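Local coordinates for protein thymine dioxygenase (Neurospora crassa, PDB 5C3Q) that probably oxidises thymine as a 2-oxoglutarate-dependent dioxygenase, binding thymine and 2-oxoglutarate at a metal centre inside a double-stranded beta-helix fold, at residues D118-Y123 with V211-H216; A198-V203 with E282-P287. All coordinates share one frame; numbering follows the deposited sequence.

Contact 1 (D118-Y123 with V211-H216); sequences DIKESY and VRAGEH. With NI (nickel (II) ion), chain E; AKG (2-oxoglutaric acid), chain F.
Asp118 reaches Gly214 with its carboxylate. Gly214 N donates to Asp118 OD2 over 2.9 Å, and the N-H comes from above the carboxylate plane, 44° out of it. The side chain gets there because CG lies beside the backbone N, anti to the carbonyl carbon (chi1 -69°). Asp118 and Val211 run side by side and point the same way, with Asp118 OD1 3.4 Å from Val211 CG2. A water accepts from Val211 N and can donate to Asp118 OD1. The carboxylate thus holds Gly214 N directly and reaches Val211 N through the water. A weak 3.4 Å backbone bond runs from Ile119 N to Val211 O.

Lys120 lays its aliphatic chain against the Arg212 carbonyl: Lys120 CD is 3.5 Å from Arg212 O. Its CG sits between the backbone N and the carbonyl carbon (chi1 69°), and the chain beyond is extended. The side chain of Arg212 starts out away from 118-123, yet a second water, at the guanidinium edge and in plane, links its NE to Ile119 O. Arg212 NH2 bonds to Pro286 O and Pro197 O.

His216 ND1 donates to Gly214 O over 2.7 Å, in the carbonyl plane. His216 NE2 binds the nickel ion at 2.2 Å, and Asp218 and His273 complete the protein ligands. Together the two bonds limit the ring's rotation. Asp118 thus probably helps to position Gly214, whose carbonyl orients a metal ligand.

Arg212 and Ala213 form a classic beta bulge opposite Val275 of strand 273-275, at the edge of the four-stranded sheet. The contact joins the loop leading into strand 121-125, which pairs with strand 190-200 of the large sheet, to the start of strand 213-216, beside the metal site.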
ATOM      1  N   ASP A 118     -10.809   5.449 -12.586  1.00 34.02           N
ATOM      2  CA  ASP A 118      -9.555   4.685 -12.608  1.00 33.16           C
ATOM      3  C   ASP A 118      -9.754   3.343 -13.311  1.00 32.83           C
ATOM      4  O   ASP A 118     -10.734   2.650 -13.059  1.00 33.10           O
ATOM      5  CB  ASP A 118      -9.051   4.448 -11.182  1.00 32.52           C
ATOM      6  CG  ASP A 118      -8.572   5.723 -10.500  1.00 32.39           C
ATOM      7  OD1 ASP A 118      -8.531   6.790 -11.148  1.00 32.74           O
ATOM      8  OD2 ASP A 118      -8.230   5.655  -9.301  1.00 31.84           O
ATOM      9  N   ILE A 119      -8.833   2.989 -14.205  1.00 32.20           N
ATOM     10  CA  ILE A 119      -8.938   1.738 -14.950  1.00 31.84           C
ATOM     11  C   ILE A 119      -8.239   0.641 -14.148  1.00 30.65           C
ATOM     12  O   ILE A 119      -7.089   0.294 -14.408  1.00 29.74           O
ATOM     13  CB  ILE A 119      -8.340   1.851 -16.367  1.00 32.39           C
ATOM     14  CG1 ILE A 119      -8.932   3.053 -17.110  1.00 33.37           C
ATOM     15  CG2 ILE A 119      -8.619   0.578 -17.156  1.00 32.84           C
ATOM     16  CD1 ILE A 119      -8.175   3.430 -18.367  1.00 33.94           C
ATOM     17  N   LYS A 120      -8.952   0.112 -13.160  1.00 30.21           N
ATOM     18  CA  LYS A 120      -8.399  -0.879 -12.246  1.00 29.48           C
ATOM     19  C   LYS A 120      -9.512  -1.717 -11.627  1.00 28.70           C
ATOM     20  O   LYS A 120     -10.674  -1.329 -11.644  1.00 28.88           O
ATOM     21  CB  LYS A 120      -7.595  -0.184 -11.137  1.00 29.78           C
ATOM     22  CG  LYS A 120      -8.435   0.621 -10.148  1.00 30.60           C
ATOM     23  CD  LYS A 120      -7.590   1.199  -9.022  1.00 31.17           C
ATOM     24  CE  LYS A 120      -8.452   1.906  -7.989  1.00 32.32           C
ATOM     25  NZ  LYS A 120      -7.653   2.333  -6.803  1.00 33.01           N
ATOM     26  N   GLU A 121      -9.148  -2.877 -11.096  1.00 27.61           N
ATOM     27  CA  GLU A 121     -10.046  -3.638 -10.236  1.00 27.15           C
ATOM     28  C   GLU A 121      -9.240  -4.170  -9.063  1.00 25.74           C
ATOM     29  O   GLU A 121      -8.017  -4.303  -9.148  1.00 25.26           O
ATOM     30  CB  GLU A 121     -10.757  -4.767 -11.001  1.00 28.36           C
ATOM     31  CG  GLU A 121      -9.841  -5.695 -11.777  1.00 29.11           C
ATOM     32  CD  GLU A 121     -10.586  -6.754 -12.575  1.00 30.20           C
ATOM     33  OE1 GLU A 121     -11.767  -7.045 -12.284  1.00 30.83           O
ATOM     34  OE2 GLU A 121      -9.972  -7.326 -13.497  1.00 30.59           O
ATOM     35  N   SER A 122      -9.922  -4.444  -7.959  1.00 24.76           N
ATOM     36  CA  SER A 122      -9.248  -4.880  -6.746  1.00 23.91           C
ATOM     37  C   SER A 122     -10.059  -5.911  -5.975  1.00 23.98           C
ATOM     38  O   SER A 122     -11.280  -5.998  -6.110  1.00 23.80           O
ATOM     39  CB  SER A 122      -8.938  -3.680  -5.849  1.00 23.39           C
ATOM     40  OG  SER A 122     -10.122  -3.062  -5.389  1.00 23.87           O
ATOM     41  N   TYR A 123      -9.350  -6.699  -5.180  1.00 23.78           N
ATOM     42  CA  TYR A 123      -9.963  -7.649  -4.278  1.00 23.91           C
ATOM     43  C   TYR A 123      -9.215  -7.594  -2.951  1.00 23.42           C
ATOM     44  O   TYR A 123      -8.000  -7.815  -2.902  1.00 23.23           O
ATOM     45  CB  TYR A 123      -9.914  -9.053  -4.875  1.00 24.74           C
ATOM     46  CG  TYR A 123     -10.535 -10.101  -3.984  1.00 25.14           C
ATOM     47  CD1 TYR A 123     -11.918 -10.214  -3.869  1.00 25.62           C
ATOM     48  CD2 TYR A 123      -9.741 -10.975  -3.252  1.00 25.12           C
ATOM     49  CE1 TYR A 123     -12.492 -11.172  -3.052  1.00 26.19           C
ATOM     50  CE2 TYR A 123     -10.305 -11.934  -2.432  1.00 25.78           C
ATOM     51  CZ  TYR A 123     -11.679 -12.030  -2.335  1.00 26.19           C
ATOM     52  OH  TYR A 123     -12.231 -12.986  -1.514  1.00 27.24           O
ATOM     53  N   VAL A 211      -6.270   8.140 -15.263  1.00 30.13           N
ATOM     54  CA  VAL A 211      -5.149   7.410 -14.646  1.00 28.54           C
ATOM     55  C   VAL A 211      -5.521   5.963 -14.321  1.00 27.61           C
ATOM     56  O   VAL A 211      -6.671   5.551 -14.485  1.00 27.21           O
ATOM     57  CB  VAL A 211      -4.613   8.120 -13.381  1.00 27.93           C
ATOM     58  CG1 VAL A 211      -4.058   9.489 -13.742  1.00 28.50           C
ATOM     59  CG2 VAL A 211      -5.688   8.244 -12.307  1.00 27.80           C
ATOM     60  N   ARG A 212      -4.527   5.189 -13.889  1.00 26.29           N
ATOM     61  CA  ARG A 212      -4.756   3.821 -13.437  1.00 25.46           C
ATOM     62  C   ARG A 212      -5.126   3.803 -11.951  1.00 24.38           C
ATOM     63  O   ARG A 212      -6.008   3.051 -11.544  1.00 24.16           O
ATOM     64  CB  ARG A 212      -3.539   2.934 -13.737  1.00 25.42           C
ATOM     65  CG  ARG A 212      -3.624   2.273 -15.107  1.00 25.88           C
ATOM     66  CD  ARG A 212      -2.420   1.398 -15.426  1.00 25.79           C
ATOM     67  NE  ARG A 212      -2.749   0.387 -16.433  1.00 26.19           N
ATOM     68  CZ  ARG A 212      -1.869  -0.377 -17.077  1.00 26.47           C
ATOM     69  NH1 ARG A 212      -0.562  -0.265 -16.850  1.00 26.43           N
ATOM     70  NH2 ARG A 212      -2.304  -1.265 -17.962  1.00 27.09           N
ATOM     71  N   ALA A 213      -4.451   4.633 -11.155  1.00 23.77           N
ATOM     72  CA  ALA A 213      -4.820   4.856  -9.750  1.00 22.95           C
ATOM     73  C   ALA A 213      -4.631   6.324  -9.382  1.00 22.66           C
ATOM     74  O   ALA A 213      -3.535   6.862  -9.518  1.00 22.30           O
ATOM     75  CB  ALA A 213      -3.997   3.976  -8.824  1.00 22.69           C
ATOM     76  N   GLY A 214      -5.701   6.965  -8.909  1.00 22.70           N
ATOM     77  CA  GLY A 214      -5.664   8.383  -8.554  1.00 22.51           C
ATOM     78  C   GLY A 214      -4.696   8.695  -7.427  1.00 22.20           C
ATOM     79  O   GLY A 214      -4.436   7.849  -6.568  1.00 21.27           O
ATOM     80  N   GLU A 215      -4.158   9.913  -7.436  1.00 22.22           N
ATOM     81  CA  GLU A 215      -3.232  10.347  -6.400  1.00 22.06           C
ATOM     82  C   GLU A 215      -3.874  10.284  -5.012  1.00 20.92           C
ATOM     83  O   GLU A 215      -5.052  10.605  -4.834  1.00 20.55           O
ATOM     84  CB  GLU A 215      -2.684  11.752  -6.686  1.00 23.57           C
ATOM     85  CG  GLU A 215      -3.706  12.880  -6.674  1.00 25.24           C
ATOM     86  CD  GLU A 215      -3.068  14.240  -6.907  1.00 27.08           C
ATOM     87  OE1 GLU A 215      -2.084  14.317  -7.669  1.00 28.35           O
ATOM     88  OE2 GLU A 215      -3.557  15.239  -6.338  1.00 29.53           O
ATOM     89  N   HIS A 216      -3.088   9.850  -4.035  1.00 19.29           N
ATOM     90  CA  HIS A 216      -3.582   9.685  -2.679  1.00 18.66           C
ATOM     91  C   HIS A 216      -2.425   9.453  -1.724  1.00 18.25           C
ATOM     92  O   HIS A 216      -1.284   9.250  -2.152  1.00 18.16           O
ATOM     93  CB  HIS A 216      -4.508   8.474  -2.620  1.00 18.40           C
ATOM     94  CG  HIS A 216      -3.812   7.194  -2.935  1.00 18.18           C
ATOM     95  ND1 HIS A 216      -3.420   6.861  -4.212  1.00 18.18           N
ATOM     96  CD2 HIS A 216      -3.392   6.188  -2.136  1.00 17.78           C
ATOM     97  CE1 HIS A 216      -2.806   5.695  -4.190  1.00 17.83           C
ATOM     98  NE2 HIS A 216      -2.773   5.267  -2.945  1.00 17.77           N
TER
HETATM   99 NI    NI E 401      -1.314   3.775  -2.213  1.00 24.37          NI
HETATM  100  C1  AKG F 402      -2.814   1.569  -3.512  1.00 26.27           C
HETATM  101  O1  AKG F 402      -2.996   2.277  -2.486  1.00 24.89           O
HETATM  102  O2  AKG F 402      -3.575   0.621  -3.795  1.00 25.89           O
HETATM  103  C2  AKG F 402      -1.687   1.868  -4.410  1.00 26.44           C
HETATM  104  O5  AKG F 402      -1.029   2.891  -4.241  1.00 25.65           O
HETATM  105  C3  AKG F 402      -1.354   0.912  -5.539  1.00 26.72           C
HETATM  106  C4  AKG F 402      -0.062   1.324  -6.238  1.00 26.70           C
HETATM  107  C5  AKG F 402       0.332   0.335  -7.309  1.00 26.76           C
HETATM  108  O3  AKG F 402       1.540   0.267  -7.621  1.00 26.96           O
HETATM  109  O4  AKG F 402      -0.539  -0.373  -7.861  1.00 26.46           O
HETATM  110  O   HOH W   1      -8.722   8.113 -13.710  1.00 32.40           O
HETATM  111  O   HOH W   2      -5.554  -0.244 -16.713  1.00 25.35           O
HETATM  112  O   HOH W   3       0.048   2.134  -1.637  1.00 27.76           O

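Contact 2 (A198-V203 with E282-P287)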
ATOM      1  N   ALA A 198      -5.282  -4.378 -19.449  1.00 29.28           N
ATOM      2  CA  ALA A 198      -4.633  -3.886 -20.650  1.00 30.65           C
ATOM      3  C   ALA A 198      -5.471  -2.744 -21.196  1.00 31.65           C
ATOM      4  O   ALA A 198      -6.697  -2.836 -21.237  1.00 32.01           O
ATOM      5  CB  ALA A 198      -4.509  -4.996 -21.685  1.00 31.78           C
ATOM      6  N   VAL A 199      -4.816  -1.658 -21.590  1.00 32.67           N
ATOM      7  CA  VAL A 199      -5.523  -0.479 -22.075  1.00 33.65           C
ATOM      8  C   VAL A 199      -4.738   0.185 -23.201  1.00 35.31           C
ATOM      9  O   VAL A 199      -3.510   0.268 -23.147  1.00 35.38           O
ATOM     10  CB  VAL A 199      -5.797   0.519 -20.923  1.00 32.68           C
ATOM     11  CG1 VAL A 199      -4.508   0.907 -20.201  1.00 31.93           C
ATOM     12  CG2 VAL A 199      -6.534   1.753 -21.433  1.00 33.04           C
ATOM     13  N   LYS A 200      -5.455   0.639 -24.228  1.00 37.33           N
ATOM     14  CA  LYS A 200      -4.845   1.383 -25.325  1.00 39.11           C
ATOM     15  C   LYS A 200      -4.368   2.733 -24.821  1.00 38.75           C
ATOM     16  O   LYS A 200      -5.067   3.397 -24.057  1.00 38.05           O
ATOM     17  CB  LYS A 200      -5.848   1.606 -26.457  1.00 40.88           C
ATOM     18  CG  LYS A 200      -6.235   0.358 -27.220  1.00 42.86           C
ATOM     19  CD  LYS A 200      -6.858   0.736 -28.556  1.00 45.03           C
ATOM     20  CE  LYS A 200      -7.268  -0.485 -29.354  1.00 46.90           C
ATOM     21  NZ  LYS A 200      -8.544  -1.077 -28.865  1.00 47.51           N
ATOM     22  N   SER A 201      -3.184   3.148 -25.261  1.00 39.49           N
ATOM     23  CA  SER A 201      -2.640   4.442 -24.855  1.00 39.88           C
ATOM     24  C   SER A 201      -3.540   5.610 -25.281  1.00 40.32           C
ATOM     25  O   SER A 201      -3.557   6.650 -24.620  1.00 40.49           O
ATOM     26  CB  SER A 201      -1.224   4.633 -25.403  1.00 40.40           C
ATOM     27  OG  SER A 201      -1.196   4.469 -26.809  1.00 42.88           O
ATOM     28  N   GLU A 202      -4.289   5.437 -26.373  1.00 40.71           N
ATOM     29  CA  GLU A 202      -5.188   6.489 -26.865  1.00 41.37           C
ATOM     30  C   GLU A 202      -6.321   6.807 -25.882  1.00 40.24           C
ATOM     31  O   GLU A 202      -6.826   7.927 -25.866  1.00 39.59           O
ATOM     32  CB  GLU A 202      -5.763   6.131 -28.247  1.00 42.67           C
ATOM     33  CG  GLU A 202      -6.787   4.999 -28.251  1.00 43.17           C
ATOM     34  CD  GLU A 202      -7.284   4.645 -29.647  1.00 45.07           C
ATOM     35  OE1 GLU A 202      -7.841   3.540 -29.814  1.00 45.65           O
ATOM     36  OE2 GLU A 202      -7.126   5.466 -30.576  1.00 45.84           O
ATOM     37  N   VAL A 203      -6.709   5.826 -25.066  1.00 39.93           N
ATOM     38  CA  VAL A 203      -7.713   6.038 -24.013  1.00 39.94           C
ATOM     39  C   VAL A 203      -7.330   7.221 -23.126  1.00 39.61           C
ATOM     40  O   VAL A 203      -8.188   8.016 -22.739  1.00 38.75           O
ATOM     41  CB  VAL A 203      -7.905   4.780 -23.132  1.00 39.52           C
ATOM     42  CG1 VAL A 203      -8.790   5.079 -21.925  1.00 39.12           C
ATOM     43  CG2 VAL A 203      -8.506   3.645 -23.948  1.00 40.30           C
ATOM     44  N   GLU A 282       3.948   2.949 -26.450  1.00 49.29           N
ATOM     45  CA  GLU A 282       3.388   1.745 -27.057  1.00 48.16           C
ATOM     46  C   GLU A 282       1.906   1.970 -27.352  1.00 46.18           C
ATOM     47  O   GLU A 282       1.247   2.767 -26.682  1.00 45.30           O
ATOM     48  CB  GLU A 282       3.582   0.527 -26.145  1.00 48.07           C
ATOM     49  CG  GLU A 282       3.042   0.695 -24.729  1.00 47.85           C
ATOM     50  CD  GLU A 282       3.462  -0.428 -23.791  1.00 48.15           C
ATOM     51  OE1 GLU A 282       4.017  -1.442 -24.268  1.00 49.70           O
ATOM     52  OE2 GLU A 282       3.234  -0.298 -22.567  1.00 47.42           O
ATOM     53  N   ASP A 283       1.388   1.278 -28.362  1.00 44.69           N
ATOM     54  CA  ASP A 283      -0.022   1.408 -28.726  1.00 43.78           C
ATOM     55  C   ASP A 283      -0.933   0.840 -27.635  1.00 42.01           C
ATOM     56  O   ASP A 283      -1.964   1.429 -27.317  1.00 41.05           O
ATOM     57  CB  ASP A 283      -0.304   0.720 -30.066  1.00 44.61           C
ATOM     58  CG  ASP A 283       0.381   1.415 -31.236  1.00 45.66           C
ATOM     59  OD1 ASP A 283       0.627   2.639 -31.143  1.00 45.58           O
ATOM     60  OD2 ASP A 283       0.669   0.739 -32.245  1.00 45.24           O
ATOM     61  N   VAL A 284      -0.534  -0.296 -27.065  1.00 40.35           N
ATOM     62  CA  VAL A 284      -1.313  -0.972 -26.037  1.00 39.06           C
ATOM     63  C   VAL A 284      -0.443  -1.222 -24.809  1.00 37.77           C
ATOM     64  O   VAL A 284       0.651  -1.785 -24.914  1.00 37.34           O
ATOM     65  CB  VAL A 284      -1.858  -2.323 -26.545  1.00 40.16           C
ATOM     66  CG1 VAL A 284      -2.755  -2.978 -25.499  1.00 39.60           C
ATOM     67  CG2 VAL A 284      -2.626  -2.136 -27.845  1.00 41.47           C
ATOM     68  N   HIS A 285      -0.933  -0.799 -23.647  1.00 35.64           N
ATOM     69  CA  HIS A 285      -0.277  -1.108 -22.384  1.00 34.36           C
ATOM     70  C   HIS A 285      -0.787  -2.456 -21.894  1.00 33.51           C
ATOM     71  O   HIS A 285      -1.993  -2.631 -21.736  1.00 34.02           O
ATOM     72  CB  HIS A 285      -0.563  -0.020 -21.355  1.00 33.68           C
ATOM     73  CG  HIS A 285      -0.056   1.325 -21.761  1.00 34.20           C
ATOM     74  ND1 HIS A 285       1.283   1.579 -21.967  1.00 34.40           N
ATOM     75  CD2 HIS A 285      -0.704   2.486 -22.015  1.00 34.32           C
ATOM     76  CE1 HIS A 285       1.439   2.841 -22.327  1.00 34.66           C
ATOM     77  NE2 HIS A 285       0.249   3.413 -22.362  1.00 34.65           N
ATOM     78  N   PRO A 286       0.117  -3.424 -21.669  1.00 32.88           N
ATOM     79  CA  PRO A 286      -0.358  -4.730 -21.195  1.00 32.39           C
ATOM     80  C   PRO A 286      -0.963  -4.658 -19.788  1.00 30.47           C
ATOM     81  O   PRO A 286      -0.879  -3.618 -19.138  1.00 29.10           O
ATOM     82  CB  PRO A 286       0.907  -5.601 -21.191  1.00 32.96           C
ATOM     83  CG  PRO A 286       1.960  -4.821 -21.904  1.00 33.79           C
ATOM     84  CD  PRO A 286       1.584  -3.379 -21.792  1.00 33.36           C
ATOM     85  N   PRO A 287      -1.579  -5.758 -19.321  1.00 29.93           N
ATOM     86  CA  PRO A 287      -2.109  -5.759 -17.958  1.00 29.07           C
ATOM     87  C   PRO A 287      -1.016  -5.523 -16.914  1.00 28.18           C
ATOM     88  O   PRO A 287       0.091  -6.043 -17.061  1.00 27.92           O
ATOM     89  CB  PRO A 287      -2.692  -7.170 -17.809  1.00 29.59           C
ATOM     90  CG  PRO A 287      -2.914  -7.651 -19.202  1.00 30.39           C
ATOM     91  CD  PRO A 287      -1.809  -7.044 -19.999  1.00 30.59           C
TER
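The two segments run antiparallel: Val199 and His285 form a hydrogen-bonded pair, with Val199 N to His285 O at 3.0 Å and His285 N to Val199 O at 2.8 Å, and Lys200 and Val284 follow as a non-hydrogen-bonded pair. Ser201 N extends the pairing to Asp283 O over 2.9 Å, a nearly straight bond (168° at the hydrogen).

Ser201 OG lies between its backbone N and carbonyl carbon (chi1 55°). From there it faces two carbonyls, Glu282 O and Asp283 O, and its one proton could go to either. Ser201 CB rests 3.6 Å from His285 NE2. The imidazole of His285 is held at both nitrogens. ND1 donates to Glu282 OE2 over 2.8 Å, meeting the anti side of the carboxylate, while NE2 bonds to Glu277. A phenylalanine in place of His285 would probably leave the carboxylates of Glu282 and Glu277 without their shared partner and less firmly held.

Val199 shares a sheet face with His285, and Val199 CG1 packs 4.2 Å from His285 CB. Lys200 and Val284 occupy the other face, nearer solvent, and touch through their aliphatic parts. At the far end, Ala198 CB meets the Pro287 ring at CD, 3.8 Å away. Ala198 CA also makes a CA-H...O contact with His285 O.

This is the outlying end of two neighbouring antiparallel strands, 190-200 and 284-295, in the large sheet of the double-stranded beta-helix. The same strands carry residues that bind 2-oxoglutarate, Tyr196 just before 198-203 and Arg288 just after 282-287.

The centres of contacts 1 and 2 lie about 15 Å apart, on the same side of the chain's centre. Their segments alternate along the chain: 118-123, 198-203, 211-216, then 282-287. Strands 121-125, 190-200 and 284-295 are consecutive neighbours in the large sheet, so both contacts reach that sheet. Contact 1 also takes in strand 213-216 of the smaller sheet and the metal site. Contact 2 is at the surface. Arg212 of contact 1 reaches the backbone of contact 2 and packs on Val199. Ile119 adds packing on Val199 and Val203. The surface end of the large sheet is thus joined to the segment leading into His216.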